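Local coordinates for fructosyl amine:oxygen oxidoreductase (Neosartorya fumigata, PDB 4WCT), which probably catalyses the FAD-dependent oxidative deglycation of fructosyl amines (Amadori products), with molecular oxygen as electron acceptor, at residues A[73-78]-A[170-175]; A[99-104]-A[392-397]; A[152-157]-A[274-279]. One frame throughout, in Å; residues are numbered along the deposited sequence.

Contact 1: A[73-78]-A[170-175]. With FAD (flavin-adenine dinucleotide), chain C.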
loop_
_atom_site.group_PDB
_atom_site.type_symbol
_atom_site.label_atom_id
_atom_site.label_comp_id
_atom_site.label_asym_id
_atom_site.label_seq_id
_atom_site.Cartn_x
_atom_site.Cartn_y
_atom_site.Cartn_z
ATOM N N ILE A 73 -7.504 -3.639 1.767
ATOM C CA ILE A 73 -7.824 -5.041 1.489
ATOM C C ILE A 73 -6.706 -5.933 1.995
ATOM O O ILE A 73 -5.536 -5.629 1.794
ATOM C CB ILE A 73 -7.992 -5.261 -0.023
ATOM C CG1 ILE A 73 -9.075 -4.324 -0.583
ATOM C CG2 ILE A 73 -8.287 -6.734 -0.276
ATOM C CD1 ILE A 73 -9.181 -4.309 -2.095
ATOM N N MET A 74 -7.072 -7.033 2.654
ATOM C CA MET A 74 -6.166 -8.129 2.993
ATOM C C MET A 74 -6.663 -9.384 2.251
ATOM O O MET A 74 -7.832 -9.753 2.339
ATOM C CB MET A 74 -6.177 -8.389 4.513
ATOM C CG MET A 74 -5.603 -9.764 4.974
ATOM S SD MET A 74 -3.866 -9.927 4.647
ATOM C CE MET A 74 -3.647 -11.685 4.377
ATOM N N GLU A 75 -5.750 -10.070 1.577
ATOM C CA GLU A 75 -6.076 -11.338 0.939
ATOM C C GLU A 75 -4.850 -12.224 0.935
ATOM O O GLU A 75 -3.747 -11.790 0.580
ATOM C CB GLU A 75 -6.539 -11.137 -0.490
ATOM C CG GLU A 75 -7.071 -12.462 -1.057
ATOM C CD GLU A 75 -7.239 -12.473 -2.549
ATOM O OE1 GLU A 75 -6.694 -11.568 -3.223
ATOM O OE2 GLU A 75 -7.931 -13.403 -3.037
ATOM N N HIS A 76 -5.070 -13.489 1.247
ATOM C CA HIS A 76 -4.065 -14.512 1.119
ATOM C C HIS A 76 -4.630 -15.669 0.267
ATOM O O HIS A 76 -5.701 -16.204 0.565
ATOM C CB HIS A 76 -3.687 -15.059 2.496
ATOM C CG HIS A 76 -2.803 -16.260 2.420
ATOM N ND1 HIS A 76 -1.605 -16.244 1.739
ATOM C CD2 HIS A 76 -3.018 -17.546 2.778
ATOM C CE1 HIS A 76 -1.093 -17.463 1.723
ATOM N NE2 HIS A 76 -1.913 -18.264 2.383
ATOM N N SER A 77 -3.855 -16.105 -0.720
ATOM C CA SER A 77 -4.209 -17.269 -1.545
ATOM C C SER A 77 -3.042 -18.255 -1.591
ATOM O O SER A 77 -1.899 -17.880 -1.830
ATOM C CB SER A 77 -4.530 -16.825 -2.967
ATOM O OG SER A 77 -5.562 -15.868 -2.934
ATOM N N GLU A 78 -3.336 -19.510 -1.280
ATOM C CA GLU A 78 -2.383 -20.571 -1.543
ATOM C C GLU A 78 -2.494 -20.952 -3.034
ATOM O O GLU A 78 -3.581 -20.960 -3.616
ATOM C CB GLU A 78 -2.704 -21.793 -0.673
ATOM C CG GLU A 78 -2.506 -21.610 0.819
ATOM C CD GLU A 78 -1.055 -21.347 1.223
ATOM O OE1 GLU A 78 -0.104 -21.573 0.440
ATOM O OE2 GLU A 78 -0.856 -20.866 2.347
ATOM N N TRP A 170 -16.044 -13.748 -8.557
ATOM C CA TRP A 170 -15.799 -14.847 -7.620
ATOM C C TRP A 170 -15.647 -14.290 -6.200
ATOM O O TRP A 170 -14.926 -13.348 -5.975
ATOM C CB TRP A 170 -14.533 -15.601 -7.984
ATOM C CG TRP A 170 -14.609 -16.378 -9.256
ATOM C CD1 TRP A 170 -14.870 -17.697 -9.370
ATOM C CD2 TRP A 170 -14.401 -15.887 -10.596
ATOM N NE1 TRP A 170 -14.806 -18.080 -10.690
ATOM C CE2 TRP A 170 -14.554 -16.987 -11.467
ATOM C CE3 TRP A 170 -14.187 -14.637 -11.141
ATOM C CZ2 TRP A 170 -14.403 -16.874 -12.855
ATOM C CZ3 TRP A 170 -13.983 -14.534 -12.523
ATOM C CH2 TRP A 170 -14.073 -15.653 -13.352
ATOM N N LEU A 171 -16.291 -14.955 -5.239
ATOM C CA LEU A 171 -16.218 -14.635 -3.830
ATOM C C LEU A 171 -15.300 -15.622 -3.110
ATOM O O LEU A 171 -15.417 -16.845 -3.291
ATOM C CB LEU A 171 -17.625 -14.713 -3.228
ATOM C CG LEU A 171 -17.711 -14.702 -1.695
ATOM C CD1 LEU A 171 -17.240 -13.386 -1.134
ATOM C CD2 LEU A 171 -19.130 -14.971 -1.234
ATOM N N HIS A 172 -14.346 -15.059 -2.395
ATOM C CA HIS A 172 -13.334 -15.751 -1.573
ATOM C C HIS A 172 -13.760 -15.427 -0.122
ATOM O O HIS A 172 -13.660 -14.286 0.298
ATOM C CB HIS A 172 -11.943 -15.115 -1.898
ATOM C CG HIS A 172 -10.822 -15.605 -1.038
ATOM N ND1 HIS A 172 -9.514 -15.246 -1.260
ATOM C CD2 HIS A 172 -10.787 -16.585 -0.104
ATOM C CE1 HIS A 172 -8.725 -15.917 -0.439
ATOM N NE2 HIS A 172 -9.475 -16.730 0.283
ATOM N N LYS A 173 -14.337 -16.382 0.595
ATOM C CA LYS A 173 -14.909 -16.100 1.904
ATOM C C LYS A 173 -13.913 -16.011 3.072
ATOM O O LYS A 173 -14.130 -15.251 4.005
ATOM C CB LYS A 173 -15.947 -17.160 2.226
ATOM C CG LYS A 173 -17.368 -16.737 1.939
ATOM C CD LYS A 173 -18.342 -17.886 2.178
ATOM C CE LYS A 173 -18.637 -18.663 0.899
ATOM N NZ LYS A 173 -20.096 -18.952 0.754
ATOM N N SER A 174 -13.001 -16.970 3.145
ATOM C CA SER A 174 -12.082 -17.100 4.274
ATOM C C SER A 174 -10.679 -16.694 3.824
ATOM O O SER A 174 -10.298 -16.937 2.680
ATOM C CB SER A 174 -12.060 -18.568 4.729
ATOM O OG SER A 174 -13.323 -18.916 5.259
ATOM N N GLY A 175 -9.893 -16.105 4.723
ATOM C CA GLY A 175 -8.542 -15.758 4.370
ATOM C C GLY A 175 -8.434 -14.405 3.691
ATOM O O GLY A 175 -7.433 -14.092 3.107
HETATM P PA FAD C . 3.804 4.653 3.637
HETATM O O1A FAD C . 2.772 3.917 4.442
HETATM O O2A FAD C . 3.393 5.661 2.610
HETATM O O5B FAD C . 4.766 5.331 4.678
HETATM C C5B FAD C . 5.869 6.125 4.218
HETATM C C4B FAD C . 6.273 7.062 5.352
HETATM O O4B FAD C . 7.531 7.724 4.999
HETATM C C3B FAD C . 5.258 8.160 5.650
HETATM O O3B FAD C . 4.850 8.165 7.027
HETATM C C2B FAD C . 6.001 9.449 5.285
HETATM O O2B FAD C . 5.606 10.611 6.011
HETATM C C1B FAD C . 7.461 9.040 5.489
HETATM N N9A FAD C . 8.386 9.895 4.713
HETATM C C8A FAD C . 8.197 10.418 3.488
HETATM N N7A FAD C . 9.244 11.200 3.139
HETATM C C5A FAD C . 10.148 11.086 4.146
HETATM C C6A FAD C . 11.436 11.700 4.444
HETATM N N6A FAD C . 12.016 12.537 3.566
HETATM N N1A FAD C . 11.991 11.411 5.640
HETATM C C2A FAD C . 11.451 10.566 6.528
HETATM N N3A FAD C . 10.248 10.001 6.331
HETATM C C4A FAD C . 9.582 10.242 5.176
HETATM N N1 FAD C . -2.155 -2.206 -0.080
HETATM C C2 FAD C . -2.812 -3.342 0.343
HETATM O O2 FAD C . -2.136 -4.222 0.872
HETATM N N3 FAD C . -4.143 -3.441 0.292
HETATM C C4 FAD C . -4.906 -2.503 -0.307
HETATM O O4 FAD C . -6.164 -2.562 -0.393
HETATM C C4X FAD C . -4.278 -1.290 -0.802
HETATM N N5 FAD C . -5.014 -0.311 -1.391
HETATM C C5X FAD C . -4.422 0.903 -1.611
HETATM C C6 FAD C . -5.177 2.008 -1.992
HETATM C C7 FAD C . -4.551 3.198 -2.312
HETATM C C7M FAD C . -5.385 4.382 -2.646
HETATM C C8 FAD C . -3.092 3.303 -2.180
HETATM C C8M FAD C . -2.363 4.564 -2.463
HETATM C C9 FAD C . -2.348 2.251 -1.705
HETATM C C9A FAD C . -2.951 1.034 -1.466
HETATM N N10 FAD C . -2.184 -0.067 -1.074
HETATM C C10 FAD C . -2.850 -1.216 -0.642
HETATM C "C1'" FAD C . -0.732 -0.078 -0.969
HETATM C "C2'" FAD C . -0.235 0.213 0.438
HETATM O "O2'" FAD C . -0.941 1.356 0.901
HETATM C "C3'" FAD C . 1.273 0.487 0.376
HETATM O "O3'" FAD C . 1.924 -0.528 -0.403
HETATM C "C4'" FAD C . 1.895 0.562 1.773
HETATM O "O4'" FAD C . 1.060 1.345 2.625
HETATM C "C5'" FAD C . 3.254 1.237 1.644
HETATM O "O5'" FAD C . 3.869 1.272 2.931
HETATM P P FAD C . 5.210 2.132 3.142
HETATM O O1P FAD C . 5.596 2.020 4.599
HETATM O O2P FAD C . 6.170 1.720 2.052
HETATM O O3P FAD C . 4.729 3.633 2.841
HETATM O O HOH W 1 -6.839 -18.293 1.727
#
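His172 ND1 gives its proton to Glu75 OE2 at 3.0 Å, with an N-H...O angle of 159°. This His-carboxylate bond lies where two beta-sheets meet: Glu75 ends strand 72-75, an outer strand of a three-stranded antiparallel sheet, and His172 ends strand 168-172 of a larger mixed sheet. OE2 sits in the plane of the imidazole and accepts through its anti lone pair, on the side away from the other carboxylate oxygen. The carboxylate itself is turned 57° from the ring. CG of Glu75 stands anti to the backbone N (chi1 -172°) and the rest of the chain is extended, which carries the acid across to the histidine. The imidazole edge meets His76 O in the ring plane, at His172 CE1, 3.2 Å away, and a water donates to that same carbonyl oxygen at 2.6 Å.

Beyond His172 the chain turns back through Gly175, which has a positive phi, and starts to pair with the first strand. His76 N donates to Gly175 O at 3.1 Å, and Met74 continues the antiparallel pairing with Gly177. The Gly175 N-H is taken by the side chain of Glu114.

At the other end of 73-78, Ile73 pairs its backbone with the flavin pyrimidine edge: Ile73 N donates to FAD O4 at 2.8 Å, and FAD N3 donates to Ile73 O at 3.0 Å. The strand thus runs from the cofactor to the sheet junction.

The His76 ring is held at both nitrogens, which fixes its rotation. ND1 is hydrogen-bonded to Thr95 OG1 on helix 86-102. NE2 donates to Glu78 OE2 at 2.8 Å, and that oxygen, also in a salt bridge with Arg96, lies in the imidazole plane but is met from above its own carboxylate plane.

Contact 2: A[99-104]-A[392-397]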
loop_
_atom_site.group_PDB
_atom_site.type_symbol
_atom_site.label_atom_id
_atom_site.label_comp_id
_atom_site.label_asym_id
_atom_site.label_seq_id
_atom_site.Cartn_x
_atom_site.Cartn_y
_atom_site.Cartn_z
ATOM N N LEU A 99 -1.507 -13.102 7.183
ATOM C CA LEU A 99 -2.827 -13.560 7.587
ATOM C C LEU A 99 -2.755 -14.126 9.005
ATOM O O LEU A 99 -3.626 -13.881 9.852
ATOM C CB LEU A 99 -3.357 -14.628 6.615
ATOM C CG LEU A 99 -4.730 -15.225 6.966
ATOM C CD1 LEU A 99 -5.802 -14.142 6.967
ATOM C CD2 LEU A 99 -5.102 -16.324 6.001
ATOM N N LYS A 100 -1.784 -14.992 9.222
ATOM C CA LYS A 100 -1.617 -15.624 10.533
ATOM C C LYS A 100 -1.493 -14.581 11.626
ATOM O O LYS A 100 -2.114 -14.671 12.691
ATOM C CB LYS A 100 -0.395 -16.535 10.482
ATOM C CG LYS A 100 -0.048 -17.165 11.823
ATOM C CD LYS A 100 1.066 -18.205 11.665
ATOM C CE LYS A 100 1.334 -18.916 12.994
ATOM N NZ LYS A 100 2.686 -19.533 13.076
ATOM N N ALA A 101 -0.728 -13.539 11.361
ATOM C CA ALA A 101 -0.514 -12.485 12.335
ATOM C C ALA A 101 -1.713 -11.549 12.536
ATOM O O ALA A 101 -1.988 -11.161 13.659
ATOM C CB ALA A 101 0.742 -11.694 11.969
ATOM N N TRP A 102 -2.482 -11.263 11.487
ATOM C CA TRP A 102 -3.688 -10.484 11.616
ATOM C C TRP A 102 -4.668 -11.190 12.528
ATOM O O TRP A 102 -5.559 -10.549 13.085
ATOM C CB TRP A 102 -4.360 -10.246 10.245
ATOM C CG TRP A 102 -3.758 -9.114 9.457
ATOM C CD1 TRP A 102 -3.167 -9.223 8.242
ATOM C CD2 TRP A 102 -3.768 -7.720 9.776
ATOM N NE1 TRP A 102 -2.792 -7.989 7.788
ATOM C CE2 TRP A 102 -3.068 -7.062 8.747
ATOM C CE3 TRP A 102 -4.160 -6.976 10.901
ATOM C CZ2 TRP A 102 -2.844 -5.669 8.758
ATOM C CZ3 TRP A 102 -3.975 -5.602 10.888
ATOM C CH2 TRP A 102 -3.312 -4.975 9.815
ATOM N N LYS A 103 -4.585 -12.523 12.586
ATOM C CA LYS A 103 -5.538 -13.281 13.360
ATOM C C LYS A 103 -5.039 -13.503 14.782
ATOM O O LYS A 103 -5.775 -14.083 15.609
ATOM C CB LYS A 103 -5.809 -14.629 12.683
ATOM C CG LYS A 103 -6.620 -14.464 11.406
ATOM C CD LYS A 103 -7.120 -15.796 10.865
ATOM C CE LYS A 103 -6.012 -16.721 10.390
ATOM N NZ LYS A 103 -6.505 -17.879 9.564
ATOM N N THR A 104 -3.789 -13.142 15.078
ATOM C CA THR A 104 -3.157 -13.578 16.330
ATOM C C THR A 104 -2.442 -12.471 17.121
ATOM O O THR A 104 -2.478 -12.444 18.356
ATOM C CB THR A 104 -2.197 -14.762 16.075
ATOM O OG1 THR A 104 -2.969 -15.933 15.801
ATOM C CG2 THR A 104 -1.334 -15.060 17.300
ATOM N N GLN A 392 0.533 -6.270 4.504
ATOM C CA GLN A 392 1.734 -6.872 5.056
ATOM C C GLN A 392 2.101 -6.293 6.441
ATOM O O GLN A 392 3.060 -6.767 7.047
ATOM C CB GLN A 392 2.947 -6.614 4.133
ATOM C CG GLN A 392 2.713 -6.857 2.632
ATOM C CD GLN A 392 2.231 -8.264 2.303
ATOM O OE1 GLN A 392 2.485 -9.221 3.053
ATOM N NE2 GLN A 392 1.535 -8.399 1.164
ATOM N N MET A 393 1.352 -5.306 6.927
ATOM C CA MET A 393 1.752 -4.524 8.102
ATOM C C MET A 393 2.222 -5.350 9.300
ATOM O O MET A 393 3.197 -4.977 9.938
ATOM C CB MET A 393 0.655 -3.571 8.550
ATOM C CG MET A 393 1.156 -2.487 9.490
ATOM S SD MET A 393 -0.176 -1.526 10.237
ATOM C CE MET A 393 -0.864 -0.775 8.770
ATOM N N PRO A 394 1.489 -6.432 9.660
ATOM C CA PRO A 394 1.846 -7.101 10.925
ATOM C C PRO A 394 3.232 -7.765 10.868
ATOM O O PRO A 394 3.888 -7.869 11.908
ATOM C CB PRO A 394 0.775 -8.175 11.076
ATOM C CG PRO A 394 -0.367 -7.718 10.228
ATOM C CD PRO A 394 0.292 -7.030 9.053
ATOM N N THR A 395 3.662 -8.197 9.689
ATOM C CA THR A 395 4.792 -9.104 9.537
ATOM C C THR A 395 5.922 -8.518 8.711
ATOM O O THR A 395 7.022 -9.029 8.737
ATOM C CB THR A 395 4.335 -10.437 8.884
ATOM O OG1 THR A 395 3.361 -10.155 7.844
ATOM C CG2 THR A 395 3.715 -11.321 9.924
ATOM N N ILE A 396 5.654 -7.436 7.980
ATOM C CA ILE A 396 6.687 -6.920 7.074
ATOM C C ILE A 396 7.942 -6.451 7.838
ATOM O O ILE A 396 9.076 -6.700 7.405
ATOM C CB ILE A 396 6.133 -5.813 6.157
ATOM C CG1 ILE A 396 7.087 -5.596 4.964
ATOM C CG2 ILE A 396 5.896 -4.556 6.958
ATOM C CD1 ILE A 396 7.002 -6.659 3.903
ATOM N N GLY A 397 7.752 -5.920 9.041
ATOM C CA GLY A 397 8.876 -5.580 9.888
ATOM C C GLY A 397 9.723 -6.773 10.277
ATOM O O GLY A 397 10.919 -6.622 10.515
#
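A helix-to-helix contact puts Pro394, in the first turn of helix 393-404, against Ala101 and Trp102 toward the C-terminal end of helix 86-102. Pro394 CG lies over the face of the indole, 16° off the normal of the five-membered ring, in a CH-pi contact; the pyrrolidine and the indole cross at about a right angle. The modelled closeness of CG to the ring is doubtful, but the face-on approach is plain. CD of the same proline also lies over the indole, toward Trp102 CZ2, an atom that Met393 CB approaches to 4.1 Å.

Helix 393-404 follows strand 379-383 of the FAD-binding, Rossmann-type sheet, and Ser39 OG and His43 NE2 of helix 35-46 donate to the carbonyls of Met393 and Pro394. Trp102 NE1, hydrogen-bonded to Met391 O, ties helix 86-102 to this cofactor-binding part. Met391 N is in turn bonded to FAD, making the tryptophan a second-shell neighbour of the flavin.

One residue earlier, Ala101 CB touches both Pro394 CB and Thr395 CG2, each at 3.6 Å. Thr395 CG2 stands anti to the carbonyl carbon, which turns the methyl toward the alanine.

Contact 3: A[152-157]-A[274-279]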
loop_
_atom_site.group_PDB
_atom_site.type_symbol
_atom_site.label_atom_id
_atom_site.label_comp_id
_atom_site.label_asym_id
_atom_site.label_seq_id
_atom_site.Cartn_x
_atom_site.Cartn_y
_atom_site.Cartn_z
ATOM N N ARG A 152 -25.864 -9.288 -5.362
ATOM C CA ARG A 152 -26.605 -8.597 -4.292
ATOM C C ARG A 152 -26.744 -9.452 -3.056
ATOM O O ARG A 152 -26.625 -8.953 -1.933
ATOM C CB ARG A 152 -27.961 -8.106 -4.764
ATOM C CG ARG A 152 -27.861 -7.019 -5.830
ATOM C CD ARG A 152 -29.200 -6.319 -6.089
ATOM N NE ARG A 152 -30.208 -7.258 -6.555
ATOM C CZ ARG A 152 -30.497 -7.530 -7.827
ATOM N NH1 ARG A 152 -29.922 -6.879 -8.837
ATOM N NH2 ARG A 152 -31.378 -8.467 -8.100
ATOM N N ARG A 153 -26.826 -10.768 -3.242
ATOM C CA ARG A 153 -26.980 -11.662 -2.102
ATOM C C ARG A 153 -25.721 -11.869 -1.283
ATOM O O ARG A 153 -25.780 -12.508 -0.205
ATOM C CB ARG A 153 -27.512 -13.017 -2.541
ATOM C CG ARG A 153 -28.987 -12.960 -2.929
ATOM C CD ARG A 153 -29.549 -14.317 -3.331
ATOM N NE ARG A 153 -31.014 -14.286 -3.396
ATOM C CZ ARG A 153 -31.775 -15.346 -3.598
ATOM N NH1 ARG A 153 -31.227 -16.530 -3.860
ATOM N NH2 ARG A 153 -33.098 -15.201 -3.592
ATOM N N THR A 154 -24.597 -11.307 -1.726
ATOM C CA THR A 154 -23.386 -11.405 -0.929
ATOM C C THR A 154 -23.355 -10.423 0.230
ATOM O O THR A 154 -22.492 -10.569 1.101
ATOM C CB THR A 154 -22.095 -11.132 -1.744
ATOM O OG1 THR A 154 -22.073 -9.767 -2.180
ATOM C CG2 THR A 154 -21.935 -12.084 -2.851
ATOM N N MET A 155 -24.325 -9.500 0.301
ATOM C CA MET A 155 -24.382 -8.474 1.359
ATOM C C MET A 155 -25.822 -8.347 1.866
ATOM O O MET A 155 -26.750 -8.831 1.217
ATOM C CB MET A 155 -23.873 -7.137 0.818
ATOM C CG MET A 155 -22.408 -7.214 0.425
ATOM S SD MET A 155 -21.730 -5.604 0.014
ATOM C CE MET A 155 -20.205 -6.074 -0.811
ATOM N N PRO A 156 -26.024 -7.700 3.035
ATOM C CA PRO A 156 -27.388 -7.571 3.543
ATOM C C PRO A 156 -28.298 -6.809 2.614
ATOM O O PRO A 156 -27.862 -5.946 1.863
ATOM C CB PRO A 156 -27.207 -6.788 4.851
ATOM C CG PRO A 156 -25.824 -7.123 5.295
ATOM C CD PRO A 156 -25.033 -7.202 4.017
ATOM N N PRO A 157 -29.602 -7.016 2.775
ATOM C CA PRO A 157 -30.532 -6.267 1.945
ATOM C C PRO A 157 -30.390 -4.773 2.138
ATOM O O PRO A 157 -30.187 -4.304 3.264
ATOM C CB PRO A 157 -31.904 -6.730 2.417
ATOM C CG PRO A 157 -31.703 -7.693 3.491
ATOM C CD PRO A 157 -30.255 -8.034 3.616
ATOM N N ASN A 274 -20.097 -6.002 8.243
ATOM C CA ASN A 274 -19.527 -7.304 7.958
ATOM C C ASN A 274 -19.473 -7.621 6.458
ATOM O O ASN A 274 -19.667 -8.777 6.049
ATOM C CB ASN A 274 -20.326 -8.398 8.668
ATOM C CG ASN A 274 -19.474 -9.592 9.038
ATOM O OD1 ASN A 274 -18.285 -9.454 9.307
ATOM N ND2 ASN A 274 -20.081 -10.769 9.063
ATOM N N LEU A 275 -19.127 -6.622 5.652
ATOM C CA LEU A 275 -19.245 -6.724 4.223
ATOM C C LEU A 275 -17.980 -7.298 3.591
ATOM O O LEU A 275 -16.888 -6.830 3.897
ATOM C CB LEU A 275 -19.501 -5.332 3.627
ATOM C CG LEU A 275 -20.764 -4.580 4.082
ATOM C CD1 LEU A 275 -20.905 -3.273 3.335
ATOM C CD2 LEU A 275 -22.024 -5.430 3.925
ATOM N N PRO A 276 -18.123 -8.274 2.692
ATOM C CA PRO A 276 -16.944 -8.610 1.915
ATOM C C PRO A 276 -16.500 -7.407 1.083
ATOM O O PRO A 276 -17.328 -6.574 0.678
ATOM C CB PRO A 276 -17.412 -9.730 1.010
ATOM C CG PRO A 276 -18.874 -9.527 0.884
ATOM C CD PRO A 276 -19.322 -8.971 2.203
ATOM N N VAL A 277 -15.205 -7.331 0.800
ATOM C CA VAL A 277 -14.714 -6.309 -0.135
ATOM C C VAL A 277 -15.306 -6.615 -1.497
ATOM O O VAL A 277 -15.268 -7.763 -1.926
ATOM C CB VAL A 277 -13.181 -6.350 -0.197
ATOM C CG1 VAL A 277 -12.632 -5.354 -1.218
ATOM C CG2 VAL A 277 -12.591 -6.081 1.191
ATOM N N LEU A 278 -15.843 -5.604 -2.185
ATOM C CA LEU A 278 -16.273 -5.799 -3.560
ATOM C C LEU A 278 -15.332 -5.043 -4.491
ATOM O O LEU A 278 -15.290 -3.809 -4.434
ATOM C CB LEU A 278 -17.688 -5.280 -3.739
ATOM C CG LEU A 278 -18.232 -5.249 -5.164
ATOM C CD1 LEU A 278 -18.428 -6.657 -5.734
ATOM C CD2 LEU A 278 -19.554 -4.509 -5.186
ATOM N N PHE A 279 -14.676 -5.769 -5.395
ATOM C CA PHE A 279 -13.663 -5.221 -6.303
ATOM C C PHE A 279 -13.967 -5.636 -7.743
ATOM O O PHE A 279 -14.058 -6.813 -8.032
ATOM C CB PHE A 279 -12.296 -5.758 -5.869
ATOM C CG PHE A 279 -11.141 -5.316 -6.740
ATOM C CD1 PHE A 279 -11.086 -4.042 -7.282
ATOM C CD2 PHE A 279 -10.076 -6.163 -6.919
ATOM C CE1 PHE A 279 -9.937 -3.594 -7.948
ATOM C CE2 PHE A 279 -8.929 -5.740 -7.597
ATOM C CZ PHE A 279 -8.852 -4.447 -8.078
#
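The pyrrolidine ring of Pro276 has the Met155 methyl over one face and a backbone carbonyl at its rim. Met155 CE hangs above the ring, 4.1 Å from Pro276 CG, and Thr154 O lies close to the ring plane beside the CG-CD bond, 3.7 Å from Pro276 CD. A second proline, Pro156, offers only the corner of its ring: its CD presses on Leu275 CD2 at 3.5 Å, tighter than usual for two carbons.

Met155 carries most of the contact. Its CG is anti to the carbonyl carbon (chi1 -64°) and the chain then runs out extended, passing Leu275 before it reaches Leu278. Leu275 crosses it at about a right angle, with CD2 3.9 Å from Met155 SD and CD1 slightly farther. At the far end Met155 CE meets Leu278 CB at 3.9 Å and also approaches the backbone oxygen of Pro276, at 3.3 Å.

The methionine projects from a type I beta turn, Arg152 to Met155, that leaves helix 148-152; Met155 N closes the turn on Arg152 O at 3.3 Å. What it packs against is the lead-in and start of strand 277-280 in the large mixed sheet. That strand runs parallel to 117-121, with Val277 bonded to Gly116 and Ile118, and antiparallel to 284-287. Phe286 of the latter touches Met155, Leu275 and Leu278 alike, and Ile118 reaches both Thr154 and Leu278, so the turn is fastened on to the side chains of three neighbouring strands. No hydrogen bond crosses between 152-157 and 274-279; the contact is mainly apolar, with Thr154 O and Pro276 O lying against carbons. Thr154 OG1 is hydrogen-bonded to Phe151 O and stays 4.4 Å from Pro276 CG.

Overall arrangement
Contact 1 is the middle member of the three, its centre about 15 Å from that of contact 2 and about 14 Å from that of contact 3. Toward contact 2, Met74 SD packs on Trp102 CD1 at 3.7 Å, and Leu99 CD2 lies 3.8 Å from Gly175 CA. Toward contact 3, Ile73 CD1 touches Val277 CG1 at 3.7 Å, and both contacts reach the large mixed sheet. Contacts 2 and 3 do not touch; their nearest atoms are about 12 Å apart. Contact 1 bonds the flavin directly, contact 2 brings the Met393 side chain to about 7 Å from FAD, and contact 3 is farther off, its Leu278 side chain about 12 Å from FAD.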